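Local coordinates for protein carbohydrate oxidase (Microdochium nivale, PDB 3RJA) that oxidises the C1 hydroxyl of mono-, oligo- and polysaccharides to the lactone with FAD as cofactor, passing the electrons to oxygen to give hydrogen peroxide, at residues D390-D393 and Y398-T401; K349-F354 and F403-G408. One frame throughout, in Å; residues are numbered along the deposited sequence.

Contact 1. Residues D390-D393 and Y398-T401. With ABL ((2R,3R,4R,5R)-4,5-dihydroxy-2-(hydroxymethyl)-6-oxopiperidin-3-yl beta-D-glucopyranoside), chain G.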
loop_
_atom_site.group_PDB
_atom_site.type_symbol
_atom_site.label_atom_id
_atom_site.label_comp_id
_atom_site.label_asym_id
_atom_site.label_seq_id
_atom_site.Cartn_x
_atom_site.Cartn_y
_atom_site.Cartn_z
ATOM N N ASP A 390 3.099 -13.203 -7.508
ATOM C CA ASP A 390 2.997 -14.470 -8.216
ATOM C C ASP A 390 1.623 -14.539 -8.907
ATOM O O ASP A 390 0.604 -14.808 -8.271
ATOM C CB ASP A 390 3.143 -15.583 -7.194
ATOM C CG ASP A 390 3.253 -16.959 -7.814
ATOM O OD1 ASP A 390 3.244 -17.058 -9.074
ATOM O OD2 ASP A 390 3.320 -17.942 -7.014
ATOM N N ARG A 391 1.602 -14.282 -10.206
ATOM C CA ARG A 391 0.334 -14.091 -10.903
ATOM C C ARG A 391 0.014 -15.087 -12.055
ATOM O O ARG A 391 0.745 -15.177 -13.029
ATOM C CB ARG A 391 0.232 -12.653 -11.429
ATOM C CG ARG A 391 -1.033 -12.420 -12.234
ATOM C CD ARG A 391 -1.251 -10.975 -12.601
ATOM N NE ARG A 391 -0.445 -10.497 -13.727
ATOM C CZ ARG A 391 0.116 -9.269 -13.783
ATOM N NH1 ARG A 391 0.038 -8.390 -12.746
ATOM N NH2 ARG A 391 0.795 -8.910 -14.870
ATOM N N TYR A 392 -1.122 -15.772 -11.929
ATOM C CA TYR A 392 -1.679 -16.614 -12.977
ATOM C C TYR A 392 -2.720 -15.845 -13.804
ATOM O O TYR A 392 -3.173 -14.744 -13.415
ATOM C CB TYR A 392 -2.312 -17.851 -12.356
ATOM C CG TYR A 392 -1.309 -18.889 -11.894
ATOM C CD1 TYR A 392 -0.599 -18.718 -10.701
ATOM C CD2 TYR A 392 -1.062 -20.048 -12.662
ATOM C CE1 TYR A 392 0.315 -19.662 -10.262
ATOM C CE2 TYR A 392 -0.145 -21.002 -12.248
ATOM C CZ TYR A 392 0.543 -20.807 -11.057
ATOM O OH TYR A 392 1.431 -21.747 -10.630
ATOM N N ASP A 393 -3.072 -16.400 -14.960
ATOM C CA ASP A 393 -4.101 -15.793 -15.805
ATOM C C ASP A 393 -5.453 -15.901 -15.099
ATOM O O ASP A 393 -5.665 -16.786 -14.266
ATOM C CB ASP A 393 -4.165 -16.496 -17.165
ATOM C CG ASP A 393 -2.929 -16.281 -17.981
ATOM O OD1 ASP A 393 -2.315 -15.197 -17.860
ATOM O OD2 ASP A 393 -2.572 -17.209 -18.745
ATOM N N TYR A 398 -5.401 -20.657 -9.281
ATOM C CA TYR A 398 -4.120 -20.600 -8.605
ATOM C C TYR A 398 -3.892 -21.948 -7.924
ATOM O O TYR A 398 -4.662 -22.310 -7.050
ATOM C CB TYR A 398 -4.077 -19.474 -7.565
ATOM C CG TYR A 398 -2.688 -19.282 -7.012
ATOM C CD1 TYR A 398 -2.226 -20.048 -5.950
ATOM C CD2 TYR A 398 -1.818 -18.330 -7.575
ATOM C CE1 TYR A 398 -0.935 -19.865 -5.455
ATOM C CE2 TYR A 398 -0.537 -18.151 -7.086
ATOM C CZ TYR A 398 -0.095 -18.922 -6.041
ATOM O OH TYR A 398 1.203 -18.757 -5.577
ATOM N N PRO A 399 -2.817 -22.681 -8.304
ATOM C CA PRO A 399 -2.576 -24.000 -7.714
ATOM C C PRO A 399 -2.191 -23.997 -6.244
ATOM O O PRO A 399 -1.368 -23.193 -5.803
ATOM C CB PRO A 399 -1.432 -24.582 -8.584
ATOM C CG PRO A 399 -1.523 -23.854 -9.867
ATOM C CD PRO A 399 -1.917 -22.446 -9.451
ATOM N N GLU A 400 -2.772 -24.939 -5.505
ATOM C CA GLU A 400 -2.486 -25.122 -4.085
ATOM C C GLU A 400 -0.994 -25.329 -3.796
ATOM O O GLU A 400 -0.505 -24.972 -2.728
ATOM C CB GLU A 400 -3.356 -26.272 -3.505
ATOM C CG GLU A 400 -2.753 -27.724 -3.503
ATOM C CD GLU A 400 -3.225 -28.675 -4.622
ATOM O OE1 GLU A 400 -3.787 -28.251 -5.664
ATOM O OE2 GLU A 400 -3.000 -29.893 -4.438
ATOM N N THR A 401 -0.261 -25.891 -4.754
ATOM C CA THR A 401 1.191 -26.098 -4.565
ATOM C C THR A 401 2.059 -24.861 -4.849
ATOM O O THR A 401 3.198 -24.781 -4.361
ATOM C CB THR A 401 1.715 -27.301 -5.374
ATOM O OG1 THR A 401 1.204 -27.260 -6.725
ATOM C CG2 THR A 401 1.286 -28.600 -4.692
HETATM C C1A ABL G . 2.437 -2.716 -6.471
HETATM O O1A ABL G . 2.493 -2.366 -5.270
HETATM C C2A ABL G . 3.509 -2.256 -7.480
HETATM O O2A ABL G . 3.922 -0.944 -7.099
HETATM C C3A ABL G . 3.020 -2.269 -8.950
HETATM O O3A ABL G . 4.198 -2.138 -9.785
HETATM C C4A ABL G . 2.367 -3.604 -9.253
HETATM O O1 ABL G . 1.932 -3.686 -10.634
HETATM C C5A ABL G . 1.111 -3.782 -8.331
HETATM N N5 ABL G . 1.440 -3.525 -6.903
HETATM C C6A ABL G . 0.535 -5.220 -8.380
HETATM O O6A ABL G . -0.871 -5.284 -8.075
HETATM C C1 ABL G . 2.766 -4.383 -11.605
HETATM C C2 ABL G . 1.904 -4.896 -12.786
HETATM O O2 ABL G . 0.899 -5.776 -12.267
HETATM C C3 ABL G . 2.810 -5.600 -13.806
HETATM O O3 ABL G . 2.064 -6.073 -14.926
HETATM C C4 ABL G . 3.952 -4.621 -14.228
HETATM O O4 ABL G . 4.825 -5.201 -15.186
HETATM C C5 ABL G . 4.747 -4.187 -12.991
HETATM O O5 ABL G . 3.829 -3.560 -12.062
HETATM C C6 ABL G . 5.918 -3.258 -13.337
HETATM O O6 ABL G . 5.558 -2.135 -14.075
#
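Asp-390 takes the phenol of Tyr-398 on one carboxylate oxygen, Tyr-398 OH donating to Asp-390 OD2 at 2.7 Å. The hydroxyl comes from above the carboxylate plane, 54° out of it, and the two flat groups stand steeply to one another. The other oxygen, OD1, is held by a salt bridge from Arg-351, which probably keeps this buried acid charged. Arg-391 leaves the opposite side of the strand and reaches the disaccharide lactam instead. Its chain is extended as far as CD and bends at chi3 (78°), turning the guanidinium to the sugar: NH1 donates to O2 of ABL at 2.8 Å, and NH2 to O3 of ABL at 3.1 Å along an almost straight bond (177°). Glu-317 adds a salt bridge to NH1. Tyr-392 returns to the side of Asp-390 and meets both residues of the loop. Its edge points at the face of Tyr-398 in an offset edge-to-face pair, ring centroids 5.1 Å apart, with CD1 3.4 Å from CD2 of Tyr-398. Over one face of Tyr-392 sits Pro-399, whose CD makes a CH-pi contact 3.6 Å from the ring centroid; the hydroxyl of Tyr-392 bonds to Ser-402. With an alanine in place of Tyr-392, Tyr-398 and Pro-399 would probably lose their shared aromatic partner and Ser-402 its hydroxyl mate. Strand 384-392 of the antiparallel sheet thus lines the substrate pocket of this FAD-linked oxidase with one side, while the connection to helix 403-414 covers the other.

Contact 2. Residues K349-F354 and F403-G408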
loop_
_atom_site.group_PDB
_atom_site.type_symbol
_atom_site.label_atom_id
_atom_site.label_comp_id
_atom_site.label_asym_id
_atom_site.label_seq_id
_atom_site.Cartn_x
_atom_site.Cartn_y
_atom_site.Cartn_z
ATOM N N LYS A 349 8.426 -20.799 -14.821
ATOM C CA LYS A 349 8.035 -20.250 -16.119
ATOM C C LYS A 349 6.554 -20.396 -16.414
ATOM O O LYS A 349 6.060 -19.872 -17.421
ATOM C CB LYS A 349 8.850 -20.912 -17.250
ATOM C CG LYS A 349 10.380 -20.886 -17.038
ATOM C CD LYS A 349 11.001 -19.459 -17.169
ATOM C CE LYS A 349 10.929 -18.919 -18.614
ATOM N NZ LYS A 349 11.541 -17.546 -18.783
ATOM N N ASP A 350 5.840 -21.124 -15.569
ATOM C CA ASP A 350 4.435 -21.399 -15.838
ATOM C C ASP A 350 3.501 -20.227 -15.514
ATOM O O ASP A 350 2.322 -20.240 -15.926
ATOM C CB ASP A 350 3.964 -22.691 -15.155
ATOM C CG ASP A 350 4.006 -22.612 -13.655
ATOM O OD1 ASP A 350 4.964 -22.038 -13.083
ATOM O OD2 ASP A 350 3.073 -23.151 -13.026
ATOM N N ARG A 351 4.010 -19.203 -14.818
ATOM C CA ARG A 351 3.205 -17.993 -14.639
ATOM C C ARG A 351 4.102 -16.737 -14.507
ATOM O O ARG A 351 5.309 -16.865 -14.355
ATOM C CB ARG A 351 2.257 -18.157 -13.433
ATOM C CG ARG A 351 2.953 -18.025 -12.090
ATOM C CD ARG A 351 3.756 -19.260 -11.744
ATOM N NE ARG A 351 3.913 -19.354 -10.302
ATOM C CZ ARG A 351 4.281 -20.447 -9.652
ATOM N NH1 ARG A 351 4.383 -20.398 -8.337
ATOM N NH2 ARG A 351 4.527 -21.600 -10.321
ATOM N N PHE A 352 3.504 -15.552 -14.584
ATOM C CA PHE A 352 4.236 -14.299 -14.365
ATOM C C PHE A 352 4.575 -14.109 -12.869
ATOM O O PHE A 352 3.752 -14.403 -11.984
ATOM C CB PHE A 352 3.395 -13.132 -14.860
ATOM C CG PHE A 352 4.019 -11.791 -14.645
ATOM C CD1 PHE A 352 5.212 -11.455 -15.264
ATOM C CD2 PHE A 352 3.400 -10.846 -13.810
ATOM C CE1 PHE A 352 5.799 -10.205 -15.057
ATOM C CE2 PHE A 352 3.970 -9.577 -13.594
ATOM C CZ PHE A 352 5.170 -9.257 -14.224
ATOM N N TRP A 353 5.790 -13.659 -12.585
ATOM C CA TRP A 353 6.146 -13.280 -11.222
ATOM C C TRP A 353 7.082 -12.090 -11.301
ATOM O O TRP A 353 7.749 -11.901 -12.324
ATOM C CB TRP A 353 6.775 -14.435 -10.411
ATOM C CG TRP A 353 8.086 -14.982 -10.968
ATOM C CD1 TRP A 353 8.251 -16.137 -11.715
ATOM C CD2 TRP A 353 9.406 -14.420 -10.815
ATOM N NE1 TRP A 353 9.577 -16.306 -12.042
ATOM C CE2 TRP A 353 10.310 -15.270 -11.519
ATOM C CE3 TRP A 353 9.912 -13.275 -10.172
ATOM C CZ2 TRP A 353 11.704 -15.023 -11.571
ATOM C CZ3 TRP A 353 11.288 -13.013 -10.241
ATOM C CH2 TRP A 353 12.169 -13.881 -10.952
ATOM N N PHE A 354 7.125 -11.305 -10.219
ATOM C CA PHE A 354 8.142 -10.285 -10.034
ATOM C C PHE A 354 8.542 -10.117 -8.554
ATOM O O PHE A 354 7.827 -10.563 -7.643
ATOM C CB PHE A 354 7.720 -8.957 -10.676
ATOM C CG PHE A 354 6.600 -8.249 -9.954
ATOM C CD1 PHE A 354 6.848 -7.539 -8.782
ATOM C CD2 PHE A 354 5.293 -8.263 -10.478
ATOM C CE1 PHE A 354 5.807 -6.854 -8.119
ATOM C CE2 PHE A 354 4.251 -7.587 -9.841
ATOM C CZ PHE A 354 4.510 -6.879 -8.649
ATOM N N PHE A 403 2.024 -21.800 -3.689
ATOM C CA PHE A 403 2.341 -20.923 -2.546
ATOM C C PHE A 403 3.795 -21.103 -2.094
ATOM O O PHE A 403 4.464 -20.141 -1.714
ATOM C CB PHE A 403 1.416 -21.170 -1.346
ATOM C CG PHE A 403 -0.041 -20.870 -1.622
ATOM C CD1 PHE A 403 -0.470 -19.573 -1.804
ATOM C CD2 PHE A 403 -0.969 -21.905 -1.710
ATOM C CE1 PHE A 403 -1.788 -19.293 -2.078
ATOM C CE2 PHE A 403 -2.327 -21.641 -1.969
ATOM C CZ PHE A 403 -2.739 -20.320 -2.166
ATOM N N LYS A 404 4.283 -22.335 -2.170
ATOM C CA LYS A 404 5.627 -22.639 -1.679
ATOM C C LYS A 404 6.727 -21.836 -2.420
ATOM O O LYS A 404 7.778 -21.599 -1.855
ATOM C CB LYS A 404 5.896 -24.154 -1.654
ATOM C CG LYS A 404 5.987 -24.826 -3.002
ATOM C CD LYS A 404 6.179 -26.356 -2.848
ATOM C CE LYS A 404 6.961 -26.964 -4.033
ATOM N NZ LYS A 404 6.288 -26.778 -5.367
ATOM N N PHE A 405 6.445 -21.402 -3.652
ATOM C CA PHE A 405 7.363 -20.568 -4.428
ATOM C C PHE A 405 7.686 -19.257 -3.676
ATOM O O PHE A 405 8.854 -19.047 -3.273
ATOM C CB PHE A 405 6.809 -20.303 -5.849
ATOM C CG PHE A 405 7.569 -19.240 -6.621
ATOM C CD1 PHE A 405 8.973 -19.229 -6.649
ATOM C CD2 PHE A 405 6.882 -18.269 -7.347
ATOM C CE1 PHE A 405 9.674 -18.204 -7.346
ATOM C CE2 PHE A 405 7.567 -17.293 -8.046
ATOM C CZ PHE A 405 8.968 -17.253 -8.044
ATOM N N LEU A 406 6.685 -18.387 -3.448
ATOM C CA LEU A 406 6.988 -17.159 -2.686
ATOM C C LEU A 406 7.365 -17.466 -1.232
ATOM O O LEU A 406 8.253 -16.821 -0.684
ATOM C CB LEU A 406 5.879 -16.106 -2.781
ATOM C CG LEU A 406 5.559 -15.546 -4.190
ATOM C CD1 LEU A 406 4.697 -14.295 -4.093
ATOM C CD2 LEU A 406 6.808 -15.254 -4.992
ATOM N N ASP A 407 6.728 -18.459 -0.613
ATOM C CA ASP A 407 7.068 -18.816 0.766
ATOM C C ASP A 407 8.561 -19.133 0.895
ATOM O O ASP A 407 9.219 -18.709 1.855
ATOM C CB ASP A 407 6.266 -20.050 1.232
ATOM C CG ASP A 407 4.807 -19.732 1.571
ATOM O OD1 ASP A 407 4.397 -18.534 1.576
ATOM O OD2 ASP A 407 4.077 -20.709 1.876
ATOM N N GLY A 408 9.091 -19.889 -0.073
ATOM C CA GLY A 408 10.496 -20.285 -0.036
ATOM C C GLY A 408 11.435 -19.107 -0.242
ATOM O O GLY A 408 12.484 -19.026 0.388
#
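Phe-405 pushes the edge of its ring against the indole of Trp-353, an edge-to-face pair with 5.0 Å between the centroids of the phenyl and the five-membered ring and 68° between their planes. The touching edge is CE2 and CZ: CE2 lies 3.8 Å from CG of Trp-353, and CZ stands over the indole face toward its rim. With CG anti to its backbone N (chi1 169°), the phenyl extends from the helix toward the strand. Farther back on the same ring, Arg-351 slides past in the opposing direction, its NH1 3.4 Å from CD2 of Phe-405 and its guanidinium almost perpendicular to the phenyl. This is helix-on-sheet packing, in which helix 403-414 lies against one side of the large antiparallel sheet at strand 352-359. Other groups fix both partners of the phenyl. The guanidinium of Arg-351 is gripped by two acids: NH2 donates to Asp-350 OD1 at 2.8 Å, close to the guanidinium plane and onto the syn lone pair, and Asp-390 of the adjacent strand is the second. The indole NE1 of Trp-353 is bonded to the carbonyl of Val-348, and Trp-409, one turn on from Phe-405, meets Trp-353 in a second edge-to-face pair. Leu-406 covers part of one phenyl face with CD2, and Tyr-341 and Ser-345 of helix 332-345 close in on the indole.

Contacts 1 and 2 have their centres about 8 Å apart, on strands 384-392 and 352-359, neighbours in the eight-stranded antiparallel sheet. Along the chain the order is 349-354, 390-393, 398-401 and 403-408, so both segments of contact 1 fall between those of contact 2, and the loop of contact 1 leads into the helix of contact 2. The two are joined by the salt bridge between Arg-351 and Asp-390 and by a probable backbone hydrogen bond between Arg-391 N and Phe-352 O. Loop and helix thus cover one side of strands whose other side supplies Arg-391 and Phe-354 to the substrate pocket.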